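Local coordinates for protein Alpha/beta fold hydrolase (Pseudomonas aeruginosa, PDB 6I8W) that degrades membrane phospholipids as a membrane-bound phospholipase A of the alpha/beta hydrolase fold, and serves as a bacterial virulence factor, at residues Q106-D111 against A116-N121; N182-R187 against Q193-F198. One frame throughout, in Å; residues are numbered along the deposited sequence.

Contact 1: residues Q106-D111 against A116-N121; sequences QQASYD and AERVAN
Arg-118 turns its CG anti to its own carbonyl carbon (chi1 -63°) and then runs extended from CG to NE, a shape that carries the guanidinium from helix 112-125 back to the main chain at Ser-109. There the approach is end-on. Arg-118 NH1 lies 2.9 Å from Ser-109 O, with an N-H...O angle of 146°. Arg-118 NH2 donates to the same Ser-109 O at 3.0 Å and 141°. Two nitrogens thus share one carbonyl oxygen, which sits at the edge of the guanidinium and in its plane; the moderate bend of both bonds follows from that sharing, and Arg-118 CZ stands 3.3 Å from Ser-109 O.

The flanking residues touch the group obliquely. Ala-108 CB, pointing toward the helix, reaches Arg-118 NH2 at 3.7 Å, while Tyr-110 CD1 approaches Arg-118 NH1 less closely, at 4.2 Å. Charge pairing with Asp-111 is not the basis of the contact, because its OD1 remains 6.5 Å from Arg-118 NH1. Within the helix, Gln-115 OE1 accepts a further hydrogen bond from Arg-118 NH1 and so helps to fix the guanidinium. On the loop side, the Tyr-110 hydroxyl is bonded to Pro-105 O, and Gln-231 of helix 208-234 accepts from the Tyr-110 backbone N.

Asp-111 occupies the N-cap position, its side chain capping a backbone N of the first turn. The loop and the N-capped helix 112-125, whose arginine reaches back to it, together form the connection from strand 90-94 to strand 131-136, a beta-alpha-beta crossover of the alpha/beta hydrolase fold.

Contact 2: residues N182-R187 against Q193-F198; sequences NPLVVR and QKLLDF
The Phe-198 ring receives Pro-183 over one face and Leu-184 at its edge. Pro-183 CG stands 3.8 Å from the centroid of the Phe-198 ring and only 6° off the ring normal, which satisfies the geometry of a CH-pi contact. Pro-183 CB adds a second touch at 3.7 Å from Phe-198 CD2. Near the ring plane, Leu-184 CD2 meets the edge at the same Phe-198 CD2, 4.2 Å away. The ring is brought there by placing CG opposite the backbone N of Phe-198 (chi1 -167°).

One helical turn earlier, Leu-195 has the same first rotation (chi1 172°), and its two methyl branches divide the remaining partners. Leu-195 CD1 packs on Leu-184 CD2 at 3.7 Å, whereas Leu-195 CD2 meets Val-186 CG2 at 3.6 Å; both pairs of side chains cross at about a right angle. Leu-195 CD1 also lies 3.5 Å from Pro-183 O. With no hydrogen bond between the segments, the join rests mainly on van der Waals packing of apolar side chains and on the CH-pi contact.

The loop is shaped by a type I beta turn from Asn-182 to Val-185. It is reinforced by an Asx turn in which Leu-184 N donates to Asn-182 OD1 at 3.0 Å, from above the side-chain carbonyl plane. The Leu-184 side chain lies about 4 Å from a bound myristic acid, which places the Leu-184 side of the contact beside the bound lipid.

Helix 172-177 touches Asn-182, Pro-183 and Phe-198, while helix 208-234 meets Asn-182, Val-185 and Val-186, so the turn is lodged among these two helices and helix 191-199, all three lying in sequence between strands 154-160 and 250-255.

Contact 1 closes before contact 2 opens along the chain; their centres lie 25 Å apart and their nearest atoms about 12 Å, without touching. Contact 1 belongs to the body of the alpha/beta hydrolase fold, between strands 90-94 and 131-136. Contact 2 lies in the helical insertion between strands 154-160 and 250-255, where this family commonly carries its cap. Helix 208-234 is a shared neighbour: Ile-228 and Gln-231 meet the loop of contact 1, whereas Ala-218, Ser-222 and Phe-229 meet that of contact 2. This one helix therefore backs both the loop before helix 112-125 and the turn before helix 191-199, and probably helps hold the insertion against the body.

Contact 1: residues Q106-D111 against A116-N121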
ATOM      1  N   GLN A 106      10.939  17.052  -2.855  1.00 50.80           N
ATOM      2  CA  GLN A 106       9.871  17.888  -3.373  1.00 58.85           C
ATOM      3  C   GLN A 106       9.835  17.944  -4.900  1.00 57.33           C
ATOM      4  O   GLN A 106       8.764  18.086  -5.488  1.00 64.68           O
ATOM      5  CB  GLN A 106      10.000  19.306  -2.809  1.00 64.86           C
ATOM      6  CG  GLN A 106       8.786  20.194  -3.070  1.00 77.07           C
ATOM      7  CD  GLN A 106       7.556  19.747  -2.294  1.00 80.77           C
ATOM      8  OE1 GLN A 106       6.434  19.831  -2.794  1.00 85.40           O
ATOM      9  NE2 GLN A 106       7.764  19.265  -1.070  1.00 78.33           N
ATOM     10  N   GLN A 107      10.992  17.812  -5.543  1.00 55.18           N
ATOM     11  CA  GLN A 107      11.068  17.989  -6.996  1.00 62.08           C
ATOM     12  C   GLN A 107      11.149  16.680  -7.782  1.00 61.48           C
ATOM     13  O   GLN A 107      11.411  16.684  -8.982  1.00 63.85           O
ATOM     14  CB  GLN A 107      12.274  18.869  -7.365  1.00 63.96           C
ATOM     15  CG  GLN A 107      12.218  20.277  -6.801  1.00 72.00           C
ATOM     16  CD  GLN A 107      10.951  21.011  -7.198  1.00 84.66           C
ATOM     17  OE1 GLN A 107      10.241  21.554  -6.347  1.00 85.56           O
ATOM     18  NE2 GLN A 107      10.659  21.031  -8.495  1.00 90.63           N
ATOM     19  N   ALA A 108      10.912  15.556  -7.124  1.00 53.02           N
ATOM     20  CA  ALA A 108      11.052  14.284  -7.812  1.00 53.25           C
ATOM     21  C   ALA A 108       9.794  13.946  -8.612  1.00 53.69           C
ATOM     22  O   ALA A 108       8.737  14.559  -8.430  1.00 49.61           O
ATOM     23  CB  ALA A 108      11.360  13.175  -6.812  1.00 50.11           C
ATOM     24  N   SER A 109       9.919  12.978  -9.511  1.00 51.73           N
ATOM     25  CA  SER A 109       8.759  12.421 -10.179  1.00 53.68           C
ATOM     26  C   SER A 109       8.209  11.243  -9.362  1.00 48.28           C
ATOM     27  O   SER A 109       8.966  10.399  -8.877  1.00 44.21           O
ATOM     28  CB  SER A 109       9.114  11.980 -11.596  1.00 63.15           C
ATOM     29  OG  SER A 109       7.998  11.357 -12.206  1.00 65.61           O
ATOM     30  N   TYR A 110       6.891  11.173  -9.240  1.00 43.50           N
ATOM     31  CA  TYR A 110       6.271  10.106  -8.491  1.00 42.08           C
ATOM     32  C   TYR A 110       5.292   9.316  -9.346  1.00 43.75           C
ATOM     33  O   TYR A 110       4.425   8.630  -8.816  1.00 40.68           O
ATOM     34  CB  TYR A 110       5.571  10.662  -7.250  1.00 43.03           C
ATOM     35  CG  TYR A 110       6.528  11.233  -6.234  1.00 44.11           C
ATOM     36  CD1 TYR A 110       7.206  10.401  -5.354  1.00 37.66           C
ATOM     37  CD2 TYR A 110       6.762  12.599  -6.160  1.00 45.92           C
ATOM     38  CE1 TYR A 110       8.090  10.915  -4.430  1.00 43.45           C
ATOM     39  CE2 TYR A 110       7.637  13.124  -5.231  1.00 46.02           C
ATOM     40  CZ  TYR A 110       8.296  12.266  -4.368  1.00 46.29           C
ATOM     41  OH  TYR A 110       9.171  12.763  -3.440  1.00 44.25           O
ATOM     42  N   ASP A 111       5.438   9.422 -10.664  1.00 42.26           N
ATOM     43  CA  ASP A 111       4.669   8.590 -11.582  1.00 44.50           C
ATOM     44  C   ASP A 111       5.007   7.116 -11.369  1.00 43.68           C
ATOM     45  O   ASP A 111       6.089   6.786 -10.882  1.00 45.47           O
ATOM     46  CB  ASP A 111       4.951   8.984 -13.033  1.00 45.03           C
ATOM     47  CG  ASP A 111       6.355   8.633 -13.457  1.00 52.26           C
ATOM     48  OD1 ASP A 111       7.275   9.441 -13.207  1.00 51.07           O
ATOM     49  OD2 ASP A 111       6.547   7.527 -14.002  1.00 55.20           O
ATOM     50  N   ALA A 116       8.304   2.280 -10.313  1.00 39.65           N
ATOM     51  CA  ALA A 116       8.617   0.876 -10.602  1.00 41.26           C
ATOM     52  C   ALA A 116      10.132   0.659 -10.732  1.00 38.54           C
ATOM     53  O   ALA A 116      10.655  -0.369 -10.314  1.00 37.66           O
ATOM     54  CB  ALA A 116       7.900   0.405 -11.866  1.00 40.41           C
ATOM     55  N   GLU A 117      10.845   1.631 -11.295  1.00 38.58           N
ATOM     56  CA  GLU A 117      12.298   1.508 -11.371  1.00 41.21           C
ATOM     57  C   GLU A 117      12.961   1.627  -9.989  1.00 41.83           C
ATOM     58  O   GLU A 117      13.933   0.930  -9.706  1.00 39.03           O
ATOM     59  CB  GLU A 117      12.880   2.550 -12.327  1.00 42.52           C
ATOM     60  CG  GLU A 117      12.476   2.299 -13.757  1.00 57.21           C
ATOM     61  CD  GLU A 117      12.557   0.823 -14.123  1.00 68.15           C
ATOM     62  OE1 GLU A 117      13.654   0.232 -14.011  1.00 75.06           O
ATOM     63  OE2 GLU A 117      11.513   0.251 -14.505  1.00 63.27           O
ATOM     64  N   ARG A 118      12.437   2.496  -9.131  1.00 41.84           N
ATOM     65  CA  ARG A 118      12.946   2.598  -7.765  1.00 40.00           C
ATOM     66  C   ARG A 118      12.757   1.270  -7.007  1.00 39.47           C
ATOM     67  O   ARG A 118      13.622   0.862  -6.228  1.00 37.26           O
ATOM     68  CB  ARG A 118      12.254   3.750  -7.009  1.00 37.07           C
ATOM     69  CG  ARG A 118      12.518   5.167  -7.607  1.00 39.61           C
ATOM     70  CD  ARG A 118      12.029   6.278  -6.660  1.00 38.33           C
ATOM     71  NE  ARG A 118      12.301   7.614  -7.195  1.00 43.30           N
ATOM     72  CZ  ARG A 118      11.365   8.474  -7.590  1.00 45.96           C
ATOM     73  NH1 ARG A 118      10.082   8.138  -7.509  1.00 39.96           N
ATOM     74  NH2 ARG A 118      11.714   9.673  -8.067  1.00 44.47           N
ATOM     75  N   VAL A 119      11.624   0.606  -7.224  1.00 34.15           N
ATOM     76  CA  VAL A 119      11.349  -0.652  -6.527  1.00 35.16           C
ATOM     77  C   VAL A 119      12.329  -1.733  -6.992  1.00 34.04           C
ATOM     78  O   VAL A 119      12.848  -2.504  -6.183  1.00 35.43           O
ATOM     79  CB  VAL A 119       9.904  -1.137  -6.745  1.00 31.88           C
ATOM     80  CG1 VAL A 119       9.712  -2.510  -6.113  1.00 31.04           C
ATOM     81  CG2 VAL A 119       8.903  -0.153  -6.158  1.00 30.90           C
ATOM     82  N   ALA A 120      12.600  -1.774  -8.292  1.00 33.49           N
ATOM     83  CA  ALA A 120      13.587  -2.713  -8.819  1.00 37.32           C
ATOM     84  C   ALA A 120      14.983  -2.418  -8.260  1.00 39.71           C
ATOM     85  O   ALA A 120      15.712  -3.333  -7.887  1.00 40.29           O
ATOM     86  CB  ALA A 120      13.609  -2.671 -10.328  1.00 41.98           C
ATOM     87  N   ASN A 121      15.353  -1.143  -8.206  1.00 38.05           N
ATOM     88  CA  ASN A 121      16.627  -0.752  -7.608  1.00 36.62           C
ATOM     89  C   ASN A 121      16.674  -1.105  -6.110  1.00 38.37           C
ATOM     90  O   ASN A 121      17.729  -1.465  -5.579  1.00 34.17           O
ATOM     91  CB  ASN A 121      16.872   0.756  -7.785  1.00 36.42           C
ATOM     92  CG  ASN A 121      17.108   1.153  -9.235  1.00 50.89           C
ATOM     93  OD1 ASN A 121      17.443   0.321 -10.070  1.00 48.94           O
ATOM     94  ND2 ASN A 121      16.924   2.439  -9.536  1.00 52.56           N
TER

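Contact 2: residues N182-R187 against Q193-F198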
ATOM      1  N   ASN A 182     -11.979  14.297  -3.939  1.00 58.23           N
ATOM      2  CA  ASN A 182     -11.050  13.183  -3.837  1.00 51.45           C
ATOM      3  C   ASN A 182     -10.978  12.740  -2.384  1.00 49.25           C
ATOM      4  O   ASN A 182     -10.300  13.368  -1.571  1.00 49.78           O
ATOM      5  CB  ASN A 182      -9.664  13.573  -4.376  1.00 53.72           C
ATOM      6  CG  ASN A 182      -8.693  12.390  -4.410  1.00 47.82           C
ATOM      7  OD1 ASN A 182      -9.032  11.279  -4.001  1.00 46.48           O
ATOM      8  ND2 ASN A 182      -7.483  12.631  -4.915  1.00 49.61           N
ATOM      9  N   PRO A 183     -11.707  11.665  -2.045  1.00 48.02           N
ATOM     10  CA  PRO A 183     -11.699  11.149  -0.677  1.00 53.52           C
ATOM     11  C   PRO A 183     -10.315  10.664  -0.248  1.00 52.98           C
ATOM     12  O   PRO A 183     -10.078  10.532   0.951  1.00 55.22           O
ATOM     13  CB  PRO A 183     -12.696   9.982  -0.733  1.00 51.25           C
ATOM     14  CG  PRO A 183     -13.570  10.290  -1.904  1.00 49.99           C
ATOM     15  CD  PRO A 183     -12.678  10.960  -2.897  1.00 47.91           C
ATOM     16  N   LEU A 184      -9.418  10.415  -1.201  1.00 44.58           N
ATOM     17  CA  LEU A 184      -8.105   9.858  -0.863  1.00 45.61           C
ATOM     18  C   LEU A 184      -7.156  10.924  -0.332  1.00 48.47           C
ATOM     19  O   LEU A 184      -6.109  10.605   0.223  1.00 46.38           O
ATOM     20  CB  LEU A 184      -7.477   9.156  -2.071  1.00 42.09           C
ATOM     21  CG  LEU A 184      -8.289   8.021  -2.721  1.00 41.08           C
ATOM     22  CD1 LEU A 184      -7.483   7.341  -3.826  1.00 46.34           C
ATOM     23  CD2 LEU A 184      -8.759   7.001  -1.701  1.00 40.72           C
ATOM     24  N   VAL A 185      -7.521  12.192  -0.507  1.00 46.48           N
ATOM     25  CA  VAL A 185      -6.736  13.293   0.025  1.00 48.14           C
ATOM     26  C   VAL A 185      -7.519  13.928   1.170  1.00 50.64           C
ATOM     27  O   VAL A 185      -8.562  14.536   0.960  1.00 55.04           O
ATOM     28  CB  VAL A 185      -6.417  14.359  -1.050  1.00 49.99           C
ATOM     29  CG1 VAL A 185      -5.682  15.518  -0.420  1.00 52.10           C
ATOM     30  CG2 VAL A 185      -5.573  13.755  -2.169  1.00 48.84           C
ATOM     31  N   VAL A 186      -7.011  13.767   2.384  1.00 50.75           N
ATOM     32  CA  VAL A 186      -7.726  14.152   3.595  1.00 50.56           C
ATOM     33  C   VAL A 186      -7.337  15.570   4.021  1.00 55.75           C
ATOM     34  O   VAL A 186      -6.278  15.773   4.617  1.00 56.56           O
ATOM     35  CB  VAL A 186      -7.436  13.149   4.731  1.00 49.01           C
ATOM     36  CG1 VAL A 186      -8.229  13.490   5.968  1.00 51.62           C
ATOM     37  CG2 VAL A 186      -7.756  11.729   4.267  1.00 47.19           C
ATOM     38  N   ARG A 187      -8.196  16.543   3.709  1.00 55.49           N
ATOM     39  CA  ARG A 187      -7.906  17.961   3.963  1.00 60.79           C
ATOM     40  C   ARG A 187      -8.225  18.396   5.393  1.00 67.03           C
ATOM     41  O   ARG A 187      -7.538  19.248   5.969  1.00 63.28           O
ATOM     42  CB  ARG A 187      -8.696  18.847   2.994  1.00 66.66           C
ATOM     43  CG  ARG A 187      -8.523  18.494   1.532  1.00 73.12           C
ATOM     44  CD  ARG A 187      -7.174  18.924   1.020  1.00 76.09           C
ATOM     45  NE  ARG A 187      -7.096  18.850  -0.435  1.00 76.33           N
ATOM     46  CZ  ARG A 187      -6.093  19.354  -1.149  1.00 76.64           C
ATOM     47  NH1 ARG A 187      -5.086  19.971  -0.537  1.00 73.59           N
ATOM     48  NH2 ARG A 187      -6.096  19.244  -2.472  1.00 75.03           N
ATOM     49  N   GLN A 193     -12.386   9.876   8.657  1.00 48.25           N
ATOM     50  CA  GLN A 193     -13.423   8.850   8.806  1.00 49.63           C
ATOM     51  C   GLN A 193     -14.101   8.612   7.469  1.00 50.33           C
ATOM     52  O   GLN A 193     -14.496   7.493   7.161  1.00 46.23           O
ATOM     53  CB  GLN A 193     -14.481   9.234   9.852  1.00 50.00           C
ATOM     54  CG  GLN A 193     -15.527   8.111  10.079  1.00 55.13           C
ATOM     55  CD  GLN A 193     -14.905   6.822  10.593  1.00 51.98           C
ATOM     56  OE1 GLN A 193     -14.269   6.818  11.637  1.00 54.16           O
ATOM     57  NE2 GLN A 193     -15.085   5.721   9.860  1.00 47.49           N
ATOM     58  N   LYS A 194     -14.218   9.672   6.673  1.00 48.62           N
ATOM     59  CA  LYS A 194     -14.807   9.571   5.346  1.00 48.58           C
ATOM     60  C   LYS A 194     -13.964   8.672   4.442  1.00 48.78           C
ATOM     61  O   LYS A 194     -14.501   7.873   3.665  1.00 48.14           O
ATOM     62  CB  LYS A 194     -14.960  10.963   4.731  1.00 56.92           C
ATOM     63  CG  LYS A 194     -15.540  10.971   3.334  1.00 63.68           C
ATOM     64  N   LEU A 195     -12.644   8.791   4.556  1.00 48.83           N
ATOM     65  CA  LEU A 195     -11.729   7.951   3.783  1.00 43.11           C
ATOM     66  C   LEU A 195     -11.894   6.475   4.163  1.00 41.58           C
ATOM     67  O   LEU A 195     -11.987   5.610   3.289  1.00 42.19           O
ATOM     68  CB  LEU A 195     -10.273   8.397   3.983  1.00 43.46           C
ATOM     69  CG  LEU A 195      -9.185   7.495   3.383  1.00 47.61           C
ATOM     70  CD1 LEU A 195      -9.471   7.187   1.924  1.00 48.33           C
ATOM     71  CD2 LEU A 195      -7.826   8.164   3.508  1.00 44.90           C
ATOM     72  N   LEU A 196     -11.937   6.194   5.460  1.00 41.66           N
ATOM     73  CA  LEU A 196     -12.154   4.823   5.933  1.00 40.57           C
ATOM     74  C   LEU A 196     -13.470   4.242   5.391  1.00 47.35           C
ATOM     75  O   LEU A 196     -13.504   3.090   4.934  1.00 41.55           O
ATOM     76  CB  LEU A 196     -12.155   4.777   7.461  1.00 46.49           C
ATOM     77  CG  LEU A 196     -10.916   5.327   8.176  1.00 48.24           C
ATOM     78  CD1 LEU A 196     -11.117   5.303   9.678  1.00 46.30           C
ATOM     79  CD2 LEU A 196      -9.683   4.539   7.782  1.00 43.51           C
ATOM     80  N   ASP A 197     -14.546   5.032   5.445  1.00 47.44           N
ATOM     81  CA  ASP A 197     -15.859   4.601   4.921  1.00 52.25           C
ATOM     82  C   ASP A 197     -15.787   4.335   3.422  1.00 43.28           C
ATOM     83  O   ASP A 197     -16.500   3.485   2.886  1.00 43.42           O
ATOM     84  CB  ASP A 197     -16.945   5.654   5.195  1.00 49.82           C
ATOM     85  CG  ASP A 197     -17.229   5.841   6.677  1.00 63.82           C
ATOM     86  OD1 ASP A 197     -16.831   4.964   7.471  1.00 55.69           O
ATOM     87  OD2 ASP A 197     -17.850   6.867   7.049  1.00 70.50           O
ATOM     88  N   PHE A 198     -14.895   5.054   2.750  1.00 42.79           N
ATOM     89  CA  PHE A 198     -14.762   4.968   1.299  1.00 42.47           C
ATOM     90  C   PHE A 198     -14.058   3.680   0.835  1.00 56.33           C
ATOM     91  O   PHE A 198     -14.346   3.166  -0.254  1.00 40.60           O
ATOM     92  CB  PHE A 198     -14.002   6.186   0.779  1.00 42.84           C
ATOM     93  CG  PHE A 198     -14.078   6.364  -0.708  1.00 44.39           C
ATOM     94  CD1 PHE A 198     -15.296   6.581  -1.333  1.00 49.24           C
ATOM     95  CD2 PHE A 198     -12.927   6.368  -1.479  1.00 47.88           C
ATOM     96  CE1 PHE A 198     -15.367   6.762  -2.707  1.00 45.41           C
ATOM     97  CE2 PHE A 198     -12.987   6.554  -2.848  1.00 49.07           C
ATOM     98  CZ  PHE A 198     -14.208   6.751  -3.464  1.00 46.01           C
TER